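Local coordinates for HTH-type transcriptional regulator LysG (Mycobacterium tuberculosis, PDB 3ISP), which binds DNA as a homodimeric LysR-type transcription factor and probably activates expression of the exporter LysE while repressing its own, at residues G21-A26 with V51-E56; L166-R171 with S247-G252; M204-R207 with A213-R216. All coordinates share one frame; numbering follows the deposited sequence.

Interaction 1: G21-A26 with V51-E56; sequences GSFDAA and VLVVRE
The ring of Phe23 is set against Val53 and the folded chain of Arg55. Phe23, the first residue of the short helix 23-27, points its side chain at the 51-56 segment. Val53 comes to the rim of the ring, near its plane, with CG1 4.2 Å from Phe23 CE1, and the two side chains run past one another in opposite senses. With chi1 at -175°, CG1 stands anti to the backbone N and is the branch of Val53 that reaches the ring. The aliphatic part of Arg55 adds to this packing, with CG 4.1 Å from both CE1 and CZ of Phe23. Val17 and Ser38 touch the ring from helices 9-20 and 34-48, and Cys59 touches both Phe23 and Val53.

The charged end of Arg55 lies against the ring but is held by another group. A bend at chi2 (84°) folds the chain so that NE of Arg55 comes 3.8 Å from CZ of Phe23 at a slant, with the ring and guanidinium planes 31° apart. NH1 forms a salt bridge with OE2 of Glu45 on helix 34-48, which also accepts from Leu52 N. One carboxylate oxygen thus ties the arginine and the backbone of Leu52 to the same helix.

A capping bond lies at the start of the helix that bears Phe23. Ser22 OG, at the N-cap, accepts from Ala25 N at 2.8 Å, nearly straight.

Strand 53-54 pairs antiparallel with 60-61, as in the wing of a winged helix-turn-helix. Helix 23-27 opens the predicted helix-turn-helix motif, and the contact therefore packs that motif against the wing in the LysR DNA-binding domain.

Interaction 2: L166-R171 with S247-G252; sequences LPVASR and SPLADG
The contact is a mixed one, leucine and valine packing beside a single side-chain-to-backbone hydrogen bond, and it joins the end of strand 155-169 and the residues after it to the last turn of helix 242-251. On the apolar side, Leu166 and Val168, two residues apart on the strand, both point toward the helix and meet Leu249. Its two methyls divide the work: CD2 lies 4.1 Å from Leu166 CD1, the two side chains meeting at a slant, while CD1 faces Val168 CG1 at 4.4 Å. Phe254 also touches Leu249, and Phe240 of the neighbouring strand 238-241 packs on Val168.

Farther along, Arg171, at the start of helix 171-177, reaches across with a chain extended from CG to NE (chi3 175°). NE donates to Gly252 O at 2.8 Å, with an N-H...O angle of 165°. The oxygen lies at the edge of the guanidinium, and the donor sits in the carbonyl plane on a lone pair (C=O...N 124°). Gly252, whose carbonyl accepts this bond, leaves helical geometry with positive phi directly after the helix.

Backbone pairing of Leu166 with Phe240 and of Ala169 with Val255 places strand 155-169 between 238-241 and 255-271. A helix packed on such a mixed sheet fits the alpha/beta fold of LysR regulatory domains, which resemble periplasmic binding proteins.

Interaction 3: M204-R207 with A213-R216; sequences MLVR and AITR
NH2 of Arg216 forms a salt bridge with OD1 of Asp203, the residue just ahead of the 204-207 segment. The side chain of Arg216 sets off toward the helix but makes no close contact with 204-207 itself; the touching is done by Val206 and Arg207.

The guanidinium of Arg207 rests against Ala213. The methyl CB of Ala213 sits over one face of the group, displaced toward its rim, 3.8 Å from Arg207 NH1 and 4.0 Å from CZ. A bend at chi2 (-97°) turns the arginine chain toward this methyl, near where the chain, having left helix 201-210, turns back past it. NH1 of Arg207 also donates a weak hydrogen bond to the carbonyl oxygen of Arg212, the residue just before the 213-216 segment.

Deeper in, Val206 makes the apolar part of the contact. Its CG1, anti to the backbone N (chi1 159°), reaches toward the loop and lies 3.6 Å from Ile214 CG1. The same methyl is also 3.6 Å from the backbone N of Ile214 and 4.0 Å from CA of Ala213, so it packs against main chain as well as side chain. Ile214 is touched in addition by Ala188.

Between the two segments themselves the contact is van der Waals packing. The loop is therefore seated on a buried valine, flanked by one salt bridge, Arg216 to Asp203, and one weak bond, Arg207 to Arg212 O.

Interaction 1 belongs to the DNA-binding domain, whereas interactions 2 and 3 lie in the regulatory domain. Interactions 1 and 2 fall on opposite sides of the chain's centre, their own centres 52 Å apart, and interaction 3 is centred 46 Å from interaction 1. The other two are neighbours with centres 21 Å apart. Interaction 3 is nested within the loop that interaction 2 closes, and the two touch where Pro167 CG, on strand 155-169, packs on CD1 of Leu205 in segment 204-207 at 3.5 Å. Only interaction 1 is reached by the second subunit, at segment 51-56, where among others Glu56 forms a salt bridge to Arg137 of the second subunit.

Interaction 1: G21-A26 with V51-E56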
loop_
_atom_site.group_PDB
_atom_site.type_symbol
_atom_site.label_atom_id
_atom_site.label_comp_id
_atom_site.label_asym_id
_atom_site.label_seq_id
_atom_site.Cartn_x
_atom_site.Cartn_y
_atom_site.Cartn_z
ATOM N N GLY A 21 9.793 5.842 18.496
ATOM C CA GLY A 21 10.549 5.082 17.509
ATOM C C GLY A 21 11.996 4.757 17.852
ATOM O O GLY A 21 12.875 4.883 17.000
ATOM N N SER A 22 12.242 4.332 19.090
ATOM C CA SER A 22 13.582 3.954 19.547
ATOM C C SER A 22 13.548 3.376 20.954
ATOM O O SER A 22 12.823 3.875 21.814
ATOM C CB SER A 22 14.511 5.165 19.540
ATOM O OG SER A 22 15.576 4.983 20.460
ATOM N N PHE A 23 14.339 2.333 21.197
ATOM C CA PHE A 23 14.442 1.761 22.543
ATOM C C PHE A 23 15.259 2.656 23.478
ATOM O O PHE A 23 14.917 2.824 24.647
ATOM C CB PHE A 23 15.048 0.356 22.501
ATOM C CG PHE A 23 14.031 -0.746 22.339
ATOM C CD1 PHE A 23 13.161 -0.757 21.262
ATOM C CD2 PHE A 23 13.959 -1.779 23.256
ATOM C CE1 PHE A 23 12.235 -1.774 21.111
ATOM C CE2 PHE A 23 13.036 -2.795 23.109
ATOM C CZ PHE A 23 12.175 -2.794 22.037
ATOM N N ASP A 24 16.341 3.224 22.950
ATOM C CA ASP A 24 17.196 4.132 23.711
ATOM C C ASP A 24 16.463 5.423 24.058
ATOM O O ASP A 24 16.535 5.906 25.193
ATOM C CB ASP A 24 18.477 4.451 22.932
ATOM C CG ASP A 24 19.567 3.414 23.148
ATOM O OD1 ASP A 24 19.368 2.498 23.977
ATOM O OD2 ASP A 24 20.626 3.520 22.489
ATOM N N ALA A 25 15.764 5.982 23.075
ATOM C CA ALA A 25 15.005 7.202 23.297
ATOM C C ALA A 25 14.049 7.007 24.463
ATOM O O ALA A 25 14.132 7.709 25.467
ATOM C CB ALA A 25 14.251 7.604 22.043
ATOM N N ALA A 26 13.157 6.033 24.338
ATOM C CA ALA A 26 12.121 5.815 25.341
ATOM C C ALA A 26 12.694 5.421 26.696
ATOM O O ALA A 26 11.972 5.386 27.692
ATOM C CB ALA A 26 11.133 4.774 24.861
ATOM N N VAL A 51 4.465 -10.873 19.619
ATOM C CA VAL A 51 5.458 -9.851 19.432
ATOM C C VAL A 51 4.671 -8.557 19.238
ATOM O O VAL A 51 3.651 -8.559 18.539
ATOM C CB VAL A 51 6.356 -10.195 18.248
ATOM C CG1 VAL A 51 7.088 -8.969 17.739
ATOM C CG2 VAL A 51 7.327 -11.282 18.664
ATOM N N LEU A 52 5.129 -7.469 19.868
ATOM C CA LEU A 52 4.355 -6.228 19.940
ATOM C C LEU A 52 4.999 -5.026 19.249
ATOM O O LEU A 52 4.314 -4.062 18.883
ATOM C CB LEU A 52 4.057 -5.878 21.392
ATOM C CG LEU A 52 3.157 -6.867 22.124
ATOM C CD1 LEU A 52 3.032 -6.509 23.590
ATOM C CD2 LEU A 52 1.798 -6.919 21.472
ATOM N N VAL A 53 6.311 -5.091 19.071
ATOM C CA VAL A 53 7.074 -3.989 18.512
ATOM C C VAL A 53 8.066 -4.495 17.491
ATOM O O VAL A 53 8.896 -5.339 17.802
ATOM C CB VAL A 53 7.931 -3.308 19.587
ATOM C CG1 VAL A 53 8.619 -2.086 19.005
ATOM C CG2 VAL A 53 7.098 -2.937 20.781
ATOM N N VAL A 54 8.003 -3.971 16.277
ATOM C CA VAL A 54 9.074 -4.215 15.332
ATOM C C VAL A 54 10.308 -3.450 15.829
ATOM O O VAL A 54 10.261 -2.231 15.993
ATOM C CB VAL A 54 8.698 -3.746 13.933
ATOM C CG1 VAL A 54 9.510 -4.500 12.911
ATOM C CG2 VAL A 54 7.222 -3.958 13.693
ATOM N N ARG A 55 11.404 -4.165 16.077
ATOM C CA ARG A 55 12.584 -3.563 16.697
ATOM C C ARG A 55 13.376 -2.651 15.763
ATOM O O ARG A 55 14.168 -1.832 16.229
ATOM C CB ARG A 55 13.513 -4.639 17.270
ATOM C CG ARG A 55 13.300 -4.954 18.743
ATOM C CD ARG A 55 12.185 -5.963 18.966
ATOM N NE ARG A 55 11.963 -6.231 20.385
ATOM C CZ ARG A 55 11.015 -7.038 20.848
ATOM N NH1 ARG A 55 10.200 -7.656 20.002
ATOM N NH2 ARG A 55 10.885 -7.238 22.156
ATOM N N GLU A 56 13.145 -2.781 14.459
ATOM C CA GLU A 56 13.994 -2.151 13.444
ATOM C C GLU A 56 13.921 -0.631 13.347
ATOM O O GLU A 56 13.064 0.019 13.956
ATOM C CB GLU A 56 13.672 -2.707 12.053
ATOM C CG GLU A 56 13.620 -4.220 11.941
ATOM C CD GLU A 56 12.696 -4.674 10.820
ATOM O OE1 GLU A 56 11.585 -4.107 10.714
ATOM O OE2 GLU A 56 13.072 -5.586 10.048
#

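Interaction 2: L166-R171 with S247-G252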
loop_
_atom_site.group_PDB
_atom_site.type_symbol
_atom_site.label_atom_id
_atom_site.label_comp_id
_atom_site.label_asym_id
_atom_site.label_seq_id
_atom_site.Cartn_x
_atom_site.Cartn_y
_atom_site.Cartn_z
ATOM N N LEU A 166 -24.467 19.789 -1.473
ATOM C CA LEU A 166 -25.071 20.314 -2.707
ATOM C C LEU A 166 -24.067 20.268 -3.838
ATOM O O LEU A 166 -22.934 20.693 -3.660
ATOM C CB LEU A 166 -25.514 21.759 -2.503
ATOM C CG LEU A 166 -26.377 21.916 -1.255
ATOM C CD1 LEU A 166 -26.772 23.359 -0.984
ATOM C CD2 LEU A 166 -27.602 21.042 -1.414
ATOM N N PRO A 167 -24.476 19.763 -5.009
ATOM C CA PRO A 167 -23.599 19.755 -6.188
ATOM C C PRO A 167 -23.555 21.152 -6.796
ATOM O O PRO A 167 -24.580 21.602 -7.306
ATOM C CB PRO A 167 -24.311 18.814 -7.164
ATOM C CG PRO A 167 -25.581 18.367 -6.462
ATOM C CD PRO A 167 -25.833 19.317 -5.335
ATOM N N VAL A 168 -22.413 21.832 -6.740
ATOM C CA VAL A 168 -22.389 23.227 -7.147
ATOM C C VAL A 168 -21.262 23.604 -8.111
ATOM O O VAL A 168 -20.393 22.786 -8.432
ATOM C CB VAL A 168 -22.378 24.177 -5.930
ATOM C CG1 VAL A 168 -23.725 24.204 -5.275
ATOM C CG2 VAL A 168 -21.312 23.760 -4.949
ATOM N N ALA A 169 -21.319 24.852 -8.578
ATOM C CA ALA A 169 -20.352 25.422 -9.508
ATOM C C ALA A 169 -20.678 26.891 -9.688
ATOM O O ALA A 169 -21.736 27.354 -9.267
ATOM C CB ALA A 169 -20.401 24.712 -10.851
ATOM N N SER A 170 -19.768 27.623 -10.315
ATOM C CA SER A 170 -19.990 29.028 -10.613
ATOM C C SER A 170 -20.802 29.140 -11.891
ATOM O O SER A 170 -20.827 28.207 -12.696
ATOM C CB SER A 170 -18.658 29.732 -10.799
ATOM O OG SER A 170 -18.035 29.257 -11.975
ATOM N N ARG A 171 -21.464 30.278 -12.080
ATOM C CA ARG A 171 -22.344 30.468 -13.232
ATOM C C ARG A 171 -21.604 30.352 -14.568
ATOM O O ARG A 171 -22.109 29.721 -15.507
ATOM C CB ARG A 171 -23.100 31.800 -13.138
ATOM C CG ARG A 171 -23.556 32.145 -11.739
ATOM C CD ARG A 171 -24.795 33.016 -11.741
ATOM N NE ARG A 171 -25.285 33.225 -10.378
ATOM C CZ ARG A 171 -26.571 33.227 -10.033
ATOM N NH1 ARG A 171 -27.510 33.021 -10.950
ATOM N NH2 ARG A 171 -26.920 33.423 -8.765
ATOM N N SER A 247 -23.365 30.727 1.405
ATOM C CA SER A 247 -22.902 32.074 1.101
ATOM C C SER A 247 -22.754 32.354 -0.410
ATOM O O SER A 247 -23.303 33.335 -0.900
ATOM C CB SER A 247 -21.612 32.392 1.871
ATOM O OG SER A 247 -21.461 33.789 2.078
ATOM N N PRO A 248 -22.009 31.502 -1.149
ATOM C CA PRO A 248 -21.887 31.712 -2.599
ATOM C C PRO A 248 -23.205 31.529 -3.358
ATOM O O PRO A 248 -23.318 31.929 -4.520
ATOM C CB PRO A 248 -20.876 30.640 -3.027
ATOM C CG PRO A 248 -20.115 30.323 -1.818
ATOM C CD PRO A 248 -21.083 30.457 -0.679
ATOM N N LEU A 249 -24.195 30.926 -2.721
ATOM C CA LEU A 249 -25.501 30.837 -3.356
ATOM C C LEU A 249 -26.214 32.200 -3.274
ATOM O O LEU A 249 -27.028 32.544 -4.134
ATOM C CB LEU A 249 -26.338 29.717 -2.725
ATOM C CG LEU A 249 -26.361 28.327 -3.383
ATOM C CD1 LEU A 249 -25.422 28.202 -4.564
ATOM C CD2 LEU A 249 -26.107 27.220 -2.350
ATOM N N ALA A 250 -25.896 32.973 -2.242
ATOM C CA ALA A 250 -26.466 34.305 -2.086
ATOM C C ALA A 250 -25.747 35.273 -3.019
ATOM O O ALA A 250 -26.358 35.848 -3.911
ATOM C CB ALA A 250 -26.365 34.761 -0.629
ATOM N N ASP A 251 -24.445 35.444 -2.790
ATOM C CA ASP A 251 -23.503 36.079 -3.727
ATOM C C ASP A 251 -23.849 35.987 -5.207
ATOM O O ASP A 251 -23.544 36.886 -5.975
ATOM C CB ASP A 251 -22.128 35.420 -3.579
ATOM C CG ASP A 251 -21.255 36.112 -2.571
ATOM O OD1 ASP A 251 -21.707 37.111 -1.983
ATOM O OD2 ASP A 251 -20.112 35.657 -2.367
ATOM N N GLY A 252 -24.433 34.871 -5.615
ATOM C CA GLY A 252 -24.531 34.562 -7.023
ATOM C C GLY A 252 -23.276 33.828 -7.453
ATOM O O GLY A 252 -23.242 33.228 -8.522
#

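Interaction 3: M204-R207 with A213-R216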
loop_
_atom_site.group_PDB
_atom_site.type_symbol
_atom_site.label_atom_id
_atom_site.label_comp_id
_atom_site.label_asym_id
_atom_site.label_seq_id
_atom_site.Cartn_x
_atom_site.Cartn_y
_atom_site.Cartn_z
ATOM N N MET A 204 -21.334 9.554 -5.853
ATOM C CA MET A 204 -22.606 9.112 -5.299
ATOM C C MET A 204 -23.742 9.870 -5.957
ATOM O O MET A 204 -24.785 9.289 -6.282
ATOM C CB MET A 204 -22.639 9.274 -3.785
ATOM C CG MET A 204 -21.726 8.316 -3.063
ATOM S SD MET A 204 -21.774 8.633 -1.301
ATOM C CE MET A 204 -20.068 8.267 -0.855
ATOM N N LEU A 205 -23.541 11.174 -6.142
ATOM C CA LEU A 205 -24.310 11.917 -7.130
ATOM C C LEU A 205 -23.873 11.300 -8.451
ATOM O O LEU A 205 -22.885 10.570 -8.497
ATOM C CB LEU A 205 -23.965 13.406 -7.094
ATOM C CG LEU A 205 -25.082 14.316 -7.601
ATOM C CD1 LEU A 205 -25.863 14.909 -6.439
ATOM C CD2 LEU A 205 -24.534 15.420 -8.480
ATOM N N VAL A 206 -24.584 11.580 -9.528
ATOM C CA VAL A 206 -24.285 10.911 -10.793
ATOM C C VAL A 206 -24.899 9.527 -10.729
ATOM O O VAL A 206 -25.741 9.187 -11.561
ATOM C CB VAL A 206 -22.755 10.811 -11.093
ATOM C CG1 VAL A 206 -22.475 9.703 -12.099
ATOM C CG2 VAL A 206 -22.215 12.133 -11.605
ATOM N N ARG A 207 -24.481 8.734 -9.743
ATOM C CA ARG A 207 -25.186 7.494 -9.419
ATOM C C ARG A 207 -26.630 7.828 -9.039
ATOM O O ARG A 207 -27.570 7.374 -9.677
ATOM C CB ARG A 207 -24.500 6.750 -8.267
ATOM C CG ARG A 207 -23.485 5.691 -8.685
ATOM C CD ARG A 207 -24.095 4.287 -8.689
ATOM N NE ARG A 207 -23.073 3.246 -8.823
ATOM C CZ ARG A 207 -22.881 2.511 -9.917
ATOM N NH1 ARG A 207 -23.649 2.685 -10.985
ATOM N NH2 ARG A 207 -21.922 1.592 -9.942
ATOM N N ALA A 213 -23.188 5.526 -13.742
ATOM C CA ALA A 213 -21.870 5.991 -13.321
ATOM C C ALA A 213 -21.132 6.482 -14.550
ATOM O O ALA A 213 -20.946 5.733 -15.515
ATOM C CB ALA A 213 -21.084 4.882 -12.633
ATOM N N ILE A 214 -20.709 7.743 -14.508
ATOM C CA ILE A 214 -20.162 8.423 -15.674
ATOM C C ILE A 214 -18.712 8.836 -15.447
ATOM O O ILE A 214 -18.429 9.613 -14.541
ATOM C CB ILE A 214 -20.962 9.711 -15.948
ATOM C CG1 ILE A 214 -22.449 9.494 -15.658
ATOM C CG2 ILE A 214 -20.697 10.231 -17.367
ATOM C CD1 ILE A 214 -23.089 8.440 -16.517
ATOM N N THR A 215 -17.786 8.343 -16.258
ATOM C CA THR A 215 -16.422 8.857 -16.161
ATOM C C THR A 215 -16.268 10.202 -16.892
ATOM O O THR A 215 -16.761 10.391 -18.013
ATOM C CB THR A 215 -15.358 7.826 -16.605
ATOM O OG1 THR A 215 -15.534 7.503 -17.990
ATOM C CG2 THR A 215 -15.461 6.560 -15.754
ATOM N N ARG A 216 -15.594 11.137 -16.229
ATOM C CA ARG A 216 -15.476 12.513 -16.712
ATOM C C ARG A 216 -14.090 13.076 -16.442
ATOM O O ARG A 216 -13.283 12.453 -15.749
ATOM C CB ARG A 216 -16.504 13.392 -16.008
ATOM C CG ARG A 216 -16.445 13.282 -14.494
ATOM C CD ARG A 216 -17.826 13.413 -13.884
ATOM N NE ARG A 216 -17.862 13.196 -12.433
ATOM C CZ ARG A 216 -17.553 12.054 -11.831
ATOM N NH1 ARG A 216 -17.135 11.016 -12.534
ATOM N NH2 ARG A 216 -17.641 11.959 -10.521
#